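Local coordinates for FAD:protein FMN transferase (Pseudomonas stutzeri ATCC 14405 = CCUG 16156, PDB 5MGY) that probably transfers the FMN moiety of FAD onto threonine side chains of target proteins, releasing AMP, with magnesium as cofactor, at residues A[80-91]-A[135-145]; A[253-262]-A[274-282]. All blocks are in the same frame, centred on the assembly; numbering follows the deposited sequence.

In the fold
The two contacts follow one another along the chain, contact 1 closing before contact 2 opens, and their centres lie 24 Å apart, with the nearest atoms about 6 Å from each other. Contact 1 sets helix 78-93 against the small antiparallel sheet of strands 73-75, 144-147 and 138-141. Contact 2 lays helix 267-292 on strand 257-264 of the eight-stranded antiparallel sheet. Helix 267-292 links the two, because Leu90 of helix 78-93 rests on Leu273 and Arg269. Contact 2 supplies Thr275 to the magnesium site, completed by Ser157 and Asp271; contact 1 stands further off, with Gly87 about 12 Å from the ion.

Contact 1: A[80-91]-A[135-145]; sequences VRELVAAGSQLS and QQHLSIDGDRL. Unlike the reference sequence in segment 80-91: Ser88 (reference Gly).
Apolar packing centres on Val84, whose two methyls diverge between Leu138, Ile140 and Leu145. CG1, anti to the backbone N (chi1 161°), meets Leu138 CD2 tip to tip at 3.7 Å, while Ile140 slides past in the opposite direction to bring its CD1 within 3.9 Å of that same Val84 CG1. CG2 turns to Leu145 CD2. One helical turn earlier, Val80 CG1 crosses Leu145 CD1 at about a right angle, and Ile140 CD1 also reaches Ala85 CB. These residues place helix 78-93 over one side of a small antiparallel sheet: strands 138-141 and 144-147 form a hairpin closed by a type II' turn from Asp141 to Arg144, and the axes of helix 80-91 and strand 138-141 run at 131°, 9.3 Å apart. Gly142 takes a positive phi in that turn, and Arg144 NH1 forms a salt bridge with Asp141 OD2 across the two ends of the turn (2.7 Å).

Polar contact at the hairpin turn comes from Arg81. Its chain bends at chi3 (-60°), laying one guanidinium face on Asp143 CA, 3.7 Å from the plane and offset toward the rim. NE is bonded to Met76 O and NH2 forms a salt bridge with Asp78. A leucine here would probably leave the Asp78 carboxylate without its mate and Met76 O without its NE donor, and uncover Asp143 CA.

At the far end the Gln135 amide packs against the helix backbone: NE2 lies 3.9 Å from Ser88 N, and OE1, which has a weak hydrogen bond to Leu100 N, approaches Ser91 CB.

Contact 2: A[253-262]-A[274-282]; sequences IEHHLAAVTV and STALMVLGP. With MG (magnesium ion), chain I.
Strand 257-262 and helix 274-282 run nearly antiparallel, at 154° between their axes with a closest approach of 8.0 Å, and the CA atoms of Leu257 and Pro282 pair at one end, those of Val262 and Ser274 at the other. This is a helix packed on a face of the eight-stranded antiparallel sheet of the ApbE fold, joined to its strand by a short connection. A classic beta bulge interrupts the strand where Ala258 and Ala259 both face Val299.

Val260 and Val262 point at the helix. Val260 CG2 and Val262 CG2 both contact Leu277 CD1, and Val260 CG1, set between the backbone N and carbonyl carbon (chi1 53°), meets Met278 CB at 4.0 Å. Met278 is bent at chi2 and chi3, which carries SD to 3.4 Å from Leu257 O and CE toward Ala258 O. Leu257 CD2 comes close to Leu277 O, while Leu257 CB packs on Pro282 CD at 3.7 Å.

Before the strand, the His255 ring packs against Gly281, just ahead of the kink at Pro282. Gly281 CA sits above one ring face in a CH-pi contact, 3.4 Å from the centroid and 14° off the normal; the positive phi of Gly281 suits a glycine. Met278 O and Val279 O come to the ring's edge, near its plane, and Met278 SD also lies at that ring's edge, 5.3 Å from the His255 centroid, a sulfur-aromatic contact.

Thr275 is turned from the strand toward the magnesium ion, which Ser157 O and Asp271 OD2 also bind; Thr275 OG1 coordinates the metal at 2.5 Å.

Contact 1: A[80-91]-A[135-145]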
ATOM      1  N   VAL A  80       5.096   7.497  12.765  1.00 42.16           N
ATOM      2  CA  VAL A  80       4.139   6.521  13.257  1.00 36.37           C
ATOM      3  C   VAL A  80       2.822   7.243  13.476  1.00 36.35           C
ATOM      4  O   VAL A  80       1.761   6.716  13.143  1.00 36.40           O
ATOM      5  CB  VAL A  80       4.624   5.854  14.531  1.00 34.98           C
ATOM      6  CG1 VAL A  80       3.507   5.034  15.159  1.00 34.80           C
ATOM      7  CG2 VAL A  80       5.802   4.983  14.246  1.00 34.95           C
ATOM      8  N   ARG A  81       2.911   8.456  14.002  1.00 38.69           N
ATOM      9  CA  ARG A  81       1.743   9.276  14.265  1.00 42.27           C
ATOM     10  C   ARG A  81       1.158   9.834  13.000  1.00 44.47           C
ATOM     11  O   ARG A  81      -0.047   9.896  12.886  1.00 48.61           O
ATOM     12  CB  ARG A  81       2.044  10.385  15.277  1.00 43.60           C
ATOM     13  CG  ARG A  81       1.954   9.831  16.685  1.00 45.76           C
ATOM     14  CD  ARG A  81       2.400  10.747  17.821  1.00 48.56           C
ATOM     15  NE  ARG A  81       3.807  11.160  17.706  1.00 50.32           N
ATOM     16  CZ  ARG A  81       4.225  12.289  17.120  1.00 52.67           C
ATOM     17  NH1 ARG A  81       3.341  13.145  16.563  1.00 52.49           N
ATOM     18  NH2 ARG A  81       5.536  12.555  17.074  1.00 50.96           N
ATOM     19  N   GLU A  82       1.992  10.226  12.041  1.00 46.26           N
ATOM     20  CA  GLU A  82       1.480  10.599  10.739  1.00 46.96           C
ATOM     21  C   GLU A  82       0.655   9.404  10.145  1.00 42.90           C
ATOM     22  O   GLU A  82      -0.464   9.574   9.697  1.00 42.89           O
ATOM     23  CB  GLU A  82       2.624  11.058   9.785  1.00 53.09           C
ATOM     24  CG  GLU A  82       2.145  11.906   8.584  1.00 57.94           C
ATOM     25  CD  GLU A  82       3.155  12.078   7.450  1.00 59.00           C
ATOM     26  OE1 GLU A  82       2.740  12.363   6.269  1.00 56.94           O
ATOM     27  OE2 GLU A  82       4.362  11.944   7.755  1.00 58.54           O
ATOM     28  N   LEU A  83       1.204   8.212  10.203  1.00 37.14           N
ATOM     29  CA  LEU A  83       0.592   7.092   9.585  1.00 36.43           C
ATOM     30  C   LEU A  83      -0.628   6.631  10.322  1.00 38.15           C
ATOM     31  O   LEU A  83      -1.574   6.159   9.690  1.00 40.90           O
ATOM     32  CB  LEU A  83       1.574   5.915   9.496  1.00 37.03           C
ATOM     33  CG  LEU A  83       2.729   6.009   8.500  1.00 37.12           C
ATOM     34  CD1 LEU A  83       3.144   4.610   8.154  1.00 40.32           C
ATOM     35  CD2 LEU A  83       2.373   6.692   7.205  1.00 39.19           C
ATOM     36  N   VAL A  84      -0.614   6.719  11.657  1.00 38.01           N
ATOM     37  CA  VAL A  84      -1.782   6.353  12.455  1.00 33.75           C
ATOM     38  C   VAL A  84      -2.901   7.261  12.081  1.00 30.73           C
ATOM     39  O   VAL A  84      -3.997   6.831  11.900  1.00 33.03           O
ATOM     40  CB  VAL A  84      -1.509   6.408  13.988  1.00 34.47           C
ATOM     41  CG1 VAL A  84      -2.815   6.482  14.779  1.00 31.89           C
ATOM     42  CG2 VAL A  84      -0.707   5.170  14.410  1.00 35.48           C
ATOM     43  N   ALA A  85      -2.600   8.527  11.940  1.00 30.33           N
ATOM     44  CA  ALA A  85      -3.602   9.494  11.580  1.00 33.18           C
ATOM     45  C   ALA A  85      -4.177   9.276  10.147  1.00 35.00           C
ATOM     46  O   ALA A  85      -5.413   9.250   9.951  1.00 36.78           O
ATOM     47  CB  ALA A  85      -3.006  10.881  11.714  1.00 33.53           C
ATOM     48  N   ALA A  86      -3.283   9.079   9.175  1.00 33.95           N
ATOM     49  CA  ALA A  86      -3.700   8.784   7.839  1.00 34.57           C
ATOM     50  C   ALA A  86      -4.560   7.545   7.850  1.00 36.11           C
ATOM     51  O   ALA A  86      -5.537   7.504   7.108  1.00 38.93           O
ATOM     52  CB  ALA A  86      -2.515   8.599   6.918  1.00 33.28           C
ATOM     53  N   GLY A  87      -4.182   6.563   8.677  1.00 36.67           N
ATOM     54  CA  GLY A  87      -4.894   5.292   8.793  1.00 37.03           C
ATOM     55  C   GLY A  87      -6.296   5.482   9.342  1.00 38.80           C
ATOM     56  O   GLY A  87      -7.228   4.771   8.971  1.00 36.48           O
ATOM     57  N   SER A  88      -6.425   6.436  10.247  1.00 40.99           N
ATOM     58  CA  SER A  88      -7.689   6.673  10.893  1.00 46.25           C
ATOM     59  C   SER A  88      -8.733   7.168   9.873  1.00 47.14           C
ATOM     60  O   SER A  88      -9.930   6.826   9.966  1.00 47.23           O
ATOM     61  CB  SER A  88      -7.486   7.695  12.014  1.00 48.13           C
ATOM     62  OG  SER A  88      -8.659   7.841  12.795  1.00 53.56           O
ATOM     63  N   GLN A  89      -8.252   7.989   8.934  1.00 43.47           N
ATOM     64  CA  GLN A  89      -9.050   8.608   7.916  1.00 40.73           C
ATOM     65  C   GLN A  89      -9.395   7.553   6.905  1.00 40.27           C
ATOM     66  O   GLN A  89     -10.529   7.417   6.483  1.00 40.42           O
ATOM     67  CB  GLN A  89      -8.249   9.707   7.245  1.00 42.74           C
ATOM     68  CG  GLN A  89      -9.020  10.511   6.225  1.00 43.71           C
ATOM     69  CD  GLN A  89     -10.055  11.397   6.905  1.00 43.79           C
ATOM     70  OE1 GLN A  89      -9.699  12.256   7.680  1.00 46.23           O
ATOM     71  NE2 GLN A  89     -11.332  11.178   6.622  1.00 42.38           N
ATOM     72  N   LEU A  90      -8.408   6.787   6.507  1.00 40.13           N
ATOM     73  CA  LEU A  90      -8.674   5.692   5.619  1.00 40.65           C
ATOM     74  C   LEU A  90      -9.751   4.786   6.208  1.00 40.60           C
ATOM     75  O   LEU A  90     -10.625   4.337   5.508  1.00 38.55           O
ATOM     76  CB  LEU A  90      -7.408   4.899   5.378  1.00 40.36           C
ATOM     77  CG  LEU A  90      -6.494   5.498   4.333  1.00 40.41           C
ATOM     78  CD1 LEU A  90      -5.109   4.881   4.447  1.00 40.83           C
ATOM     79  CD2 LEU A  90      -7.061   5.231   2.936  1.00 42.09           C
ATOM     80  N   SER A  91      -9.682   4.530   7.504  1.00 45.27           N
ATOM     81  CA  SER A  91     -10.678   3.657   8.139  1.00 49.10           C
ATOM     82  C   SER A  91     -12.055   4.258   7.991  1.00 49.45           C
ATOM     83  O   SER A  91     -12.972   3.586   7.510  1.00 50.24           O
ATOM     84  CB  SER A  91     -10.408   3.400   9.627  1.00 49.58           C
ATOM     85  OG  SER A  91     -11.437   2.578  10.169  1.00 48.36           O
ATOM     86  N   GLN A 135      -9.188  -0.151  15.610  1.00 47.29           N
ATOM     87  CA  GLN A 135      -8.780   1.272  15.372  1.00 45.57           C
ATOM     88  C   GLN A 135      -9.362   2.281  16.324  1.00 39.64           C
ATOM     89  O   GLN A 135      -8.721   3.249  16.681  1.00 36.94           O
ATOM     90  CB  GLN A 135      -9.186   1.663  13.926  1.00 51.51           C
ATOM     91  CG  GLN A 135      -8.615   2.968  13.368  1.00 55.91           C
ATOM     92  CD  GLN A 135      -7.344   2.763  12.499  1.00 63.74           C
ATOM     93  OE1 GLN A 135      -7.327   1.925  11.554  1.00 54.00           O
ATOM     94  NE2 GLN A 135      -6.258   3.555  12.812  1.00 65.44           N
ATOM     95  N   GLN A 136     -10.600   2.084  16.722  1.00 38.49           N
ATOM     96  CA  GLN A 136     -11.252   3.015  17.674  1.00 38.45           C
ATOM     97  C   GLN A 136     -10.546   3.095  19.007  1.00 39.52           C
ATOM     98  O   GLN A 136     -10.709   4.102  19.732  1.00 40.87           O
ATOM     99  CB  GLN A 136     -12.734   2.661  17.927  1.00 37.58           C
ATOM    100  CG  GLN A 136     -13.058   1.405  18.715  1.00 36.66           C
ATOM    101  CD  GLN A 136     -13.035   0.123  17.905  1.00 40.22           C
ATOM    102  OE1 GLN A 136     -12.545   0.072  16.776  1.00 41.23           O
ATOM    103  NE2 GLN A 136     -13.564  -0.947  18.496  1.00 45.35           N
ATOM    104  N   HIS A 137      -9.823   2.022  19.361  1.00 36.75           N
ATOM    105  CA  HIS A 137      -9.023   1.968  20.575  1.00 35.80           C
ATOM    106  C   HIS A 137      -7.631   2.655  20.516  1.00 35.53           C
ATOM    107  O   HIS A 137      -6.905   2.691  21.520  1.00 38.98           O
ATOM    108  CB  HIS A 137      -8.872   0.511  20.954  1.00 36.91           C
ATOM    109  CG  HIS A 137     -10.151  -0.110  21.394  1.00 38.31           C
ATOM    110  ND1 HIS A 137     -10.662  -1.255  20.819  1.00 38.27           N
ATOM    111  CD2 HIS A 137     -11.033   0.271  22.346  1.00 37.06           C
ATOM    112  CE1 HIS A 137     -11.797  -1.561  21.411  1.00 37.80           C
ATOM    113  NE2 HIS A 137     -12.039  -0.653  22.337  1.00 37.41           N
ATOM    114  N   LEU A 138      -7.280   3.207  19.356  1.00 32.59           N
ATOM    115  CA  LEU A 138      -6.005   3.830  19.135  1.00 31.84           C
ATOM    116  C   LEU A 138      -6.230   5.311  19.099  1.00 32.37           C
ATOM    117  O   LEU A 138      -7.148   5.781  18.449  1.00 33.37           O
ATOM    118  CB  LEU A 138      -5.487   3.355  17.805  1.00 31.75           C
ATOM    119  CG  LEU A 138      -4.110   3.702  17.318  1.00 30.59           C
ATOM    120  CD1 LEU A 138      -3.138   3.119  18.302  1.00 32.12           C
ATOM    121  CD2 LEU A 138      -3.882   3.102  15.953  1.00 28.77           C
ATOM    122  N   SER A 139      -5.425   6.061  19.824  1.00 33.42           N
ATOM    123  CA  SER A 139      -5.548   7.521  19.802  1.00 34.23           C
ATOM    124  C   SER A 139      -4.198   8.219  19.947  1.00 38.77           C
ATOM    125  O   SER A 139      -3.196   7.653  20.422  1.00 36.47           O
ATOM    126  CB  SER A 139      -6.510   8.001  20.869  1.00 34.38           C
ATOM    127  OG  SER A 139      -6.119   7.580  22.165  1.00 34.00           O
ATOM    128  N   ILE A 140      -4.168   9.474  19.505  1.00 44.77           N
ATOM    129  CA  ILE A 140      -2.928  10.264  19.493  1.00 45.80           C
ATOM    130  C   ILE A 140      -3.108  11.346  20.530  1.00 46.02           C
ATOM    131  O   ILE A 140      -4.126  11.980  20.590  1.00 45.94           O
ATOM    132  CB  ILE A 140      -2.700  10.888  18.122  1.00 44.31           C
ATOM    133  CG1 ILE A 140      -2.085   9.880  17.198  1.00 44.71           C
ATOM    134  CG2 ILE A 140      -1.783  12.071  18.204  1.00 45.77           C
ATOM    135  CD1 ILE A 140      -2.312  10.239  15.731  1.00 45.71           C
ATOM    136  N   ASP A 141      -2.095  11.561  21.335  1.00 52.20           N
ATOM    137  CA  ASP A 141      -2.170  12.581  22.380  1.00 55.01           C
ATOM    138  C   ASP A 141      -0.837  13.279  22.420  1.00 52.32           C
ATOM    139  O   ASP A 141       0.162  12.736  22.901  1.00 49.52           O
ATOM    140  CB  ASP A 141      -2.463  11.977  23.722  1.00 58.35           C
ATOM    141  CG  ASP A 141      -2.815  13.001  24.714  1.00 60.56           C
ATOM    142  OD1 ASP A 141      -4.012  13.218  24.900  1.00 64.95           O
ATOM    143  OD2 ASP A 141      -1.933  13.595  25.330  1.00 63.28           O
ATOM    144  N   GLY A 142      -0.805  14.458  21.830  1.00 50.12           N
ATOM    145  CA  GLY A 142       0.424  15.149  21.686  1.00 50.11           C
ATOM    146  C   GLY A 142       1.350  14.278  20.892  1.00 48.42           C
ATOM    147  O   GLY A 142       1.001  13.882  19.794  1.00 51.86           O
ATOM    148  N   ASP A 143       2.498  13.956  21.452  1.00 46.24           N
ATOM    149  CA  ASP A 143       3.487  13.152  20.794  1.00 47.00           C
ATOM    150  C   ASP A 143       3.364  11.704  21.262  1.00 46.96           C
ATOM    151  O   ASP A 143       4.268  10.890  21.017  1.00 43.61           O
ATOM    152  CB  ASP A 143       4.879  13.718  21.072  1.00 53.89           C
ATOM    153  CG  ASP A 143       5.280  13.677  22.626  1.00 66.05           C
ATOM    154  OD1 ASP A 143       4.466  14.121  23.516  1.00 67.70           O
ATOM    155  OD2 ASP A 143       6.413  13.190  22.940  1.00 66.85           O
ATOM    156  N   ARG A 144       2.277  11.369  21.969  1.00 49.67           N
ATOM    157  CA  ARG A 144       2.074   9.987  22.445  1.00 52.80           C
ATOM    158  C   ARG A 144       1.015   9.266  21.598  1.00 49.95           C
ATOM    159  O   ARG A 144       0.114   9.925  21.083  1.00 45.75           O
ATOM    160  CB  ARG A 144       1.673   9.978  23.920  1.00 56.45           C
ATOM    161  CG  ARG A 144       2.760  10.463  24.874  1.00 63.06           C
ATOM    162  CD  ARG A 144       2.266  11.468  25.902  1.00 70.46           C
ATOM    163  NE  ARG A 144       1.605  10.838  27.057  1.00 77.10           N
ATOM    164  CZ  ARG A 144       0.312  10.977  27.408  1.00 79.57           C
ATOM    165  NH1 ARG A 144      -0.520  11.755  26.708  1.00 83.09           N
ATOM    166  NH2 ARG A 144      -0.157  10.338  28.498  1.00 71.81           N
ATOM    167  N   LEU A 145       1.176   7.941  21.438  1.00 45.64           N
ATOM    168  CA  LEU A 145       0.145   7.062  20.904  1.00 44.42           C
ATOM    169  C   LEU A 145      -0.435   6.333  22.063  1.00 45.45           C
ATOM    170  O   LEU A 145       0.322   5.766  22.817  1.00 46.39           O
ATOM    171  CB  LEU A 145       0.719   5.958  20.052  1.00 43.26           C
ATOM    172  CG  LEU A 145       0.678   5.908  18.547  1.00 42.46           C
ATOM    173  CD1 LEU A 145       0.939   4.495  18.086  1.00 38.55           C
ATOM    174  CD2 LEU A 145      -0.679   6.405  18.080  1.00 45.08           C
TER

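Contact 2: A[253-262]-A[274-282]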
ATOM      1  N   ILE A 253     -10.924 -13.639   3.652  1.00 52.74           N
ATOM      2  CA  ILE A 253     -11.872 -13.269   2.670  1.00 50.97           C
ATOM      3  C   ILE A 253     -12.231 -14.465   1.816  1.00 55.12           C
ATOM      4  O   ILE A 253     -11.364 -15.275   1.485  1.00 50.20           O
ATOM      5  CB  ILE A 253     -11.342 -12.149   1.765  1.00 47.97           C
ATOM      6  CG1 ILE A 253      -9.999 -12.539   1.118  1.00 47.19           C
ATOM      7  CG2 ILE A 253     -11.225 -10.863   2.547  1.00 45.64           C
ATOM      8  CD1 ILE A 253      -9.735 -11.769  -0.145  1.00 48.03           C
ATOM      9  N   GLU A 254     -13.514 -14.534   1.468  1.00 62.06           N
ATOM     10  CA  GLU A 254     -14.083 -15.616   0.676  1.00 64.24           C
ATOM     11  C   GLU A 254     -14.259 -15.282  -0.783  1.00 58.02           C
ATOM     12  O   GLU A 254     -14.302 -16.177  -1.576  1.00 54.13           O
ATOM     13  CB  GLU A 254     -15.456 -15.986   1.259  1.00 72.41           C
ATOM     14  CG  GLU A 254     -15.370 -16.515   2.693  1.00 78.13           C
ATOM     15  CD  GLU A 254     -15.905 -17.940   2.871  1.00 77.67           C
ATOM     16  OE1 GLU A 254     -17.007 -18.297   2.391  1.00 81.21           O
ATOM     17  OE2 GLU A 254     -15.188 -18.701   3.515  1.00 71.36           O
ATOM     18  N   HIS A 255     -14.369 -13.996  -1.100  1.00 58.66           N
ATOM     19  CA  HIS A 255     -14.838 -13.495  -2.414  1.00 58.69           C
ATOM     20  C   HIS A 255     -13.820 -13.639  -3.547  1.00 58.99           C
ATOM     21  O   HIS A 255     -12.676 -14.038  -3.344  1.00 54.48           O
ATOM     22  CB  HIS A 255     -15.194 -12.020  -2.299  1.00 56.47           C
ATOM     23  CG  HIS A 255     -14.016 -11.152  -1.994  1.00 55.65           C
ATOM     24  ND1 HIS A 255     -13.933 -10.397  -0.845  1.00 55.90           N
ATOM     25  CD2 HIS A 255     -12.854 -10.949  -2.659  1.00 52.68           C
ATOM     26  CE1 HIS A 255     -12.794  -9.742  -0.836  1.00 52.96           C
ATOM     27  NE2 HIS A 255     -12.121 -10.062  -1.923  1.00 51.95           N
ATOM     28  N   HIS A 256     -14.232 -13.228  -4.736  1.00 61.71           N
ATOM     29  CA  HIS A 256     -13.482 -13.528  -5.939  1.00 60.49           C
ATOM     30  C   HIS A 256     -12.570 -12.414  -6.491  1.00 56.60           C
ATOM     31  O   HIS A 256     -11.970 -12.609  -7.499  1.00 55.50           O
ATOM     32  CB  HIS A 256     -14.473 -13.968  -7.003  1.00 66.10           C
ATOM     33  CG  HIS A 256     -15.250 -15.216  -6.652  1.00 74.59           C
ATOM     34  ND1 HIS A 256     -14.645 -16.428  -6.348  1.00 73.60           N
ATOM     35  CD2 HIS A 256     -16.586 -15.450  -6.627  1.00 76.81           C
ATOM     36  CE1 HIS A 256     -15.570 -17.335  -6.112  1.00 70.55           C
ATOM     37  NE2 HIS A 256     -16.754 -16.767  -6.275  1.00 77.08           N
ATOM     38  N   LEU A 257     -12.495 -11.237  -5.881  1.00 53.76           N
ATOM     39  CA  LEU A 257     -11.566 -10.179  -6.347  1.00 47.61           C
ATOM     40  C   LEU A 257     -10.101 -10.595  -6.305  1.00 45.29           C
ATOM     41  O   LEU A 257      -9.577 -10.871  -5.240  1.00 40.16           O
ATOM     42  CB  LEU A 257     -11.732  -8.922  -5.507  1.00 47.32           C
ATOM     43  CG  LEU A 257     -10.994  -7.664  -5.946  1.00 46.79           C
ATOM     44  CD1 LEU A 257     -11.320  -7.358  -7.399  1.00 49.33           C
ATOM     45  CD2 LEU A 257     -11.435  -6.503  -5.061  1.00 45.77           C
ATOM     46  N   ALA A 258      -9.446 -10.644  -7.468  1.00 44.14           N
ATOM     47  CA  ALA A 258      -8.081 -11.168  -7.585  1.00 43.94           C
ATOM     48  C   ALA A 258      -6.994 -10.074  -7.561  1.00 45.55           C
ATOM     49  O   ALA A 258      -5.862 -10.297  -7.137  1.00 45.65           O
ATOM     50  CB  ALA A 258      -7.942 -11.986  -8.854  1.00 45.38           C
ATOM     51  N   ALA A 259      -7.345  -8.897  -8.042  1.00 45.78           N
ATOM     52  CA  ALA A 259      -6.493  -7.743  -7.964  1.00 43.81           C
ATOM     53  C   ALA A 259      -7.359  -6.499  -8.093  1.00 43.09           C
ATOM     54  O   ALA A 259      -8.438  -6.518  -8.717  1.00 47.60           O
ATOM     55  CB  ALA A 259      -5.473  -7.775  -9.095  1.00 44.64           C
ATOM     56  N   VAL A 260      -6.880  -5.407  -7.515  1.00 39.83           N
ATOM     57  CA  VAL A 260      -7.520  -4.115  -7.653  1.00 35.34           C
ATOM     58  C   VAL A 260      -6.386  -3.092  -7.671  1.00 35.78           C
ATOM     59  O   VAL A 260      -5.324  -3.251  -7.060  1.00 35.10           O
ATOM     60  CB  VAL A 260      -8.610  -3.897  -6.598  1.00 32.89           C
ATOM     61  CG1 VAL A 260      -8.043  -4.139  -5.221  1.00 34.18           C
ATOM     62  CG2 VAL A 260      -9.224  -2.521  -6.690  1.00 31.78           C
ATOM     63  N   THR A 261      -6.588  -2.063  -8.459  1.00 35.74           N
ATOM     64  CA  THR A 261      -5.554  -1.126  -8.714  1.00 35.41           C
ATOM     65  C   THR A 261      -6.205   0.171  -8.390  1.00 36.70           C
ATOM     66  O   THR A 261      -7.275   0.392  -8.870  1.00 38.52           O
ATOM     67  CB  THR A 261      -5.148  -1.144 -10.199  1.00 34.36           C
ATOM     68  OG1 THR A 261      -4.432  -2.344 -10.503  1.00 32.34           O
ATOM     69  CG2 THR A 261      -4.266  -0.007 -10.481  1.00 34.98           C
ATOM     70  N   VAL A 262      -5.566   1.034  -7.600  1.00 37.58           N
ATOM     71  CA  VAL A 262      -6.107   2.361  -7.342  1.00 39.68           C
ATOM     72  C   VAL A 262      -5.148   3.462  -7.799  1.00 39.04           C
ATOM     73  O   VAL A 262      -3.944   3.290  -7.775  1.00 43.93           O
ATOM     74  CB  VAL A 262      -6.429   2.503  -5.861  1.00 43.29           C
ATOM     75  CG1 VAL A 262      -6.840   3.935  -5.472  1.00 46.10           C
ATOM     76  CG2 VAL A 262      -7.552   1.552  -5.505  1.00 44.66           C
ATOM     77  N   SER A 274      -6.538   0.744  -2.074  1.00 30.03           N
ATOM     78  CA  SER A 274      -6.271  -0.563  -2.646  1.00 32.37           C
ATOM     79  C   SER A 274      -6.436  -1.727  -1.663  1.00 31.50           C
ATOM     80  O   SER A 274      -7.088  -2.703  -1.978  1.00 29.71           O
ATOM     81  CB  SER A 274      -4.854  -0.606  -3.242  1.00 33.59           C
ATOM     82  OG  SER A 274      -4.569  -1.900  -3.658  1.00 34.36           O
ATOM     83  N   THR A 275      -5.825  -1.631  -0.489  1.00 32.26           N
ATOM     84  CA  THR A 275      -5.988  -2.689   0.538  1.00 33.68           C
ATOM     85  C   THR A 275      -7.463  -2.883   0.985  1.00 31.98           C
ATOM     86  O   THR A 275      -7.880  -4.018   1.263  1.00 30.49           O
ATOM     87  CB  THR A 275      -5.066  -2.417   1.767  1.00 34.43           C
ATOM     88  OG1 THR A 275      -3.704  -2.534   1.359  1.00 38.26           O
ATOM     89  CG2 THR A 275      -5.286  -3.415   2.898  1.00 35.54           C
ATOM     90  N   ALA A 276      -8.187  -1.768   1.078  1.00 30.54           N
ATOM     91  CA  ALA A 276      -9.555  -1.716   1.577  1.00 32.59           C
ATOM     92  C   ALA A 276     -10.523  -2.341   0.581  1.00 35.51           C
ATOM     93  O   ALA A 276     -11.485  -3.053   0.963  1.00 33.43           O
ATOM     94  CB  ALA A 276      -9.970  -0.272   1.798  1.00 31.88           C
ATOM     95  N   LEU A 277     -10.275  -2.037  -0.694  1.00 35.44           N
ATOM     96  CA  LEU A 277     -11.084  -2.548  -1.788  1.00 36.10           C
ATOM     97  C   LEU A 277     -10.933  -4.046  -1.889  1.00 38.90           C
ATOM     98  O   LEU A 277     -11.917  -4.722  -2.103  1.00 46.54           O
ATOM     99  CB  LEU A 277     -10.730  -1.862  -3.121  1.00 34.16           C
ATOM    100  CG  LEU A 277     -11.158  -0.417  -3.131  1.00 32.92           C
ATOM    101  CD1 LEU A 277     -10.933   0.193  -4.498  1.00 32.89           C
ATOM    102  CD2 LEU A 277     -12.631  -0.263  -2.702  1.00 32.10           C
ATOM    103  N   MET A 278      -9.730  -4.565  -1.689  1.00 39.54           N
ATOM    104  CA  MET A 278      -9.498  -6.004  -1.721  1.00 40.38           C
ATOM    105  C   MET A 278     -10.109  -6.695  -0.487  1.00 41.71           C
ATOM    106  O   MET A 278     -10.433  -7.889  -0.543  1.00 42.02           O
ATOM    107  CB  MET A 278      -8.006  -6.297  -1.803  1.00 40.25           C
ATOM    108  CG  MET A 278      -7.604  -7.749  -1.569  1.00 42.90           C
ATOM    109  SD  MET A 278      -8.234  -8.933  -2.766  1.00 44.90           S
ATOM    110  CE  MET A 278      -7.148  -8.636  -4.136  1.00 45.84           C
ATOM    111  N   VAL A 279     -10.216  -5.982   0.631  1.00 38.37           N
ATOM    112  CA  VAL A 279     -10.926  -6.531   1.739  1.00 38.55           C
ATOM    113  C   VAL A 279     -12.359  -6.653   1.283  1.00 38.28           C
ATOM    114  O   VAL A 279     -12.932  -7.708   1.390  1.00 39.48           O
ATOM    115  CB  VAL A 279     -10.797  -5.664   3.019  1.00 39.11           C
ATOM    116  CG1 VAL A 279     -11.837  -6.044   4.095  1.00 34.87           C
ATOM    117  CG2 VAL A 279      -9.351  -5.752   3.532  1.00 39.55           C
ATOM    118  N   LEU A 280     -12.912  -5.573   0.758  1.00 38.63           N
ATOM    119  CA  LEU A 280     -14.370  -5.443   0.572  1.00 42.28           C
ATOM    120  C   LEU A 280     -14.917  -6.434  -0.448  1.00 42.44           C
ATOM    121  O   LEU A 280     -16.028  -6.951  -0.293  1.00 41.86           O
ATOM    122  CB  LEU A 280     -14.779  -3.983   0.170  1.00 42.57           C
ATOM    123  CG  LEU A 280     -14.882  -2.975   1.321  1.00 42.29           C
ATOM    124  CD1 LEU A 280     -15.080  -1.573   0.765  1.00 42.90           C
ATOM    125  CD2 LEU A 280     -15.991  -3.363   2.298  1.00 41.05           C
ATOM    126  N   GLY A 281     -14.101  -6.696  -1.459  1.00 41.53           N
ATOM    127  CA  GLY A 281     -14.472  -7.526  -2.588  1.00 43.22           C
ATOM    128  C   GLY A 281     -15.086  -6.822  -3.781  1.00 42.67           C
ATOM    129  O   GLY A 281     -15.404  -5.618  -3.704  1.00 43.11           O
ATOM    130  N   PRO A 282     -15.305  -7.577  -4.875  1.00 44.99           N
ATOM    131  CA  PRO A 282     -15.852  -7.003  -6.145  1.00 49.08           C
ATOM    132  C   PRO A 282     -17.159  -6.170  -6.017  1.00 51.79           C
ATOM    133  O   PRO A 282     -17.259  -5.100  -6.619  1.00 52.65           O
ATOM    134  CB  PRO A 282     -16.056  -8.221  -7.050  1.00 48.36           C
ATOM    135  CG  PRO A 282     -15.517  -9.415  -6.300  1.00 48.04           C
ATOM    136  CD  PRO A 282     -15.421  -9.042  -4.852  1.00 46.28           C
TER
HETATM  137 MG    MG I 401      -1.336  -2.038   0.622  1.00 51.00          MG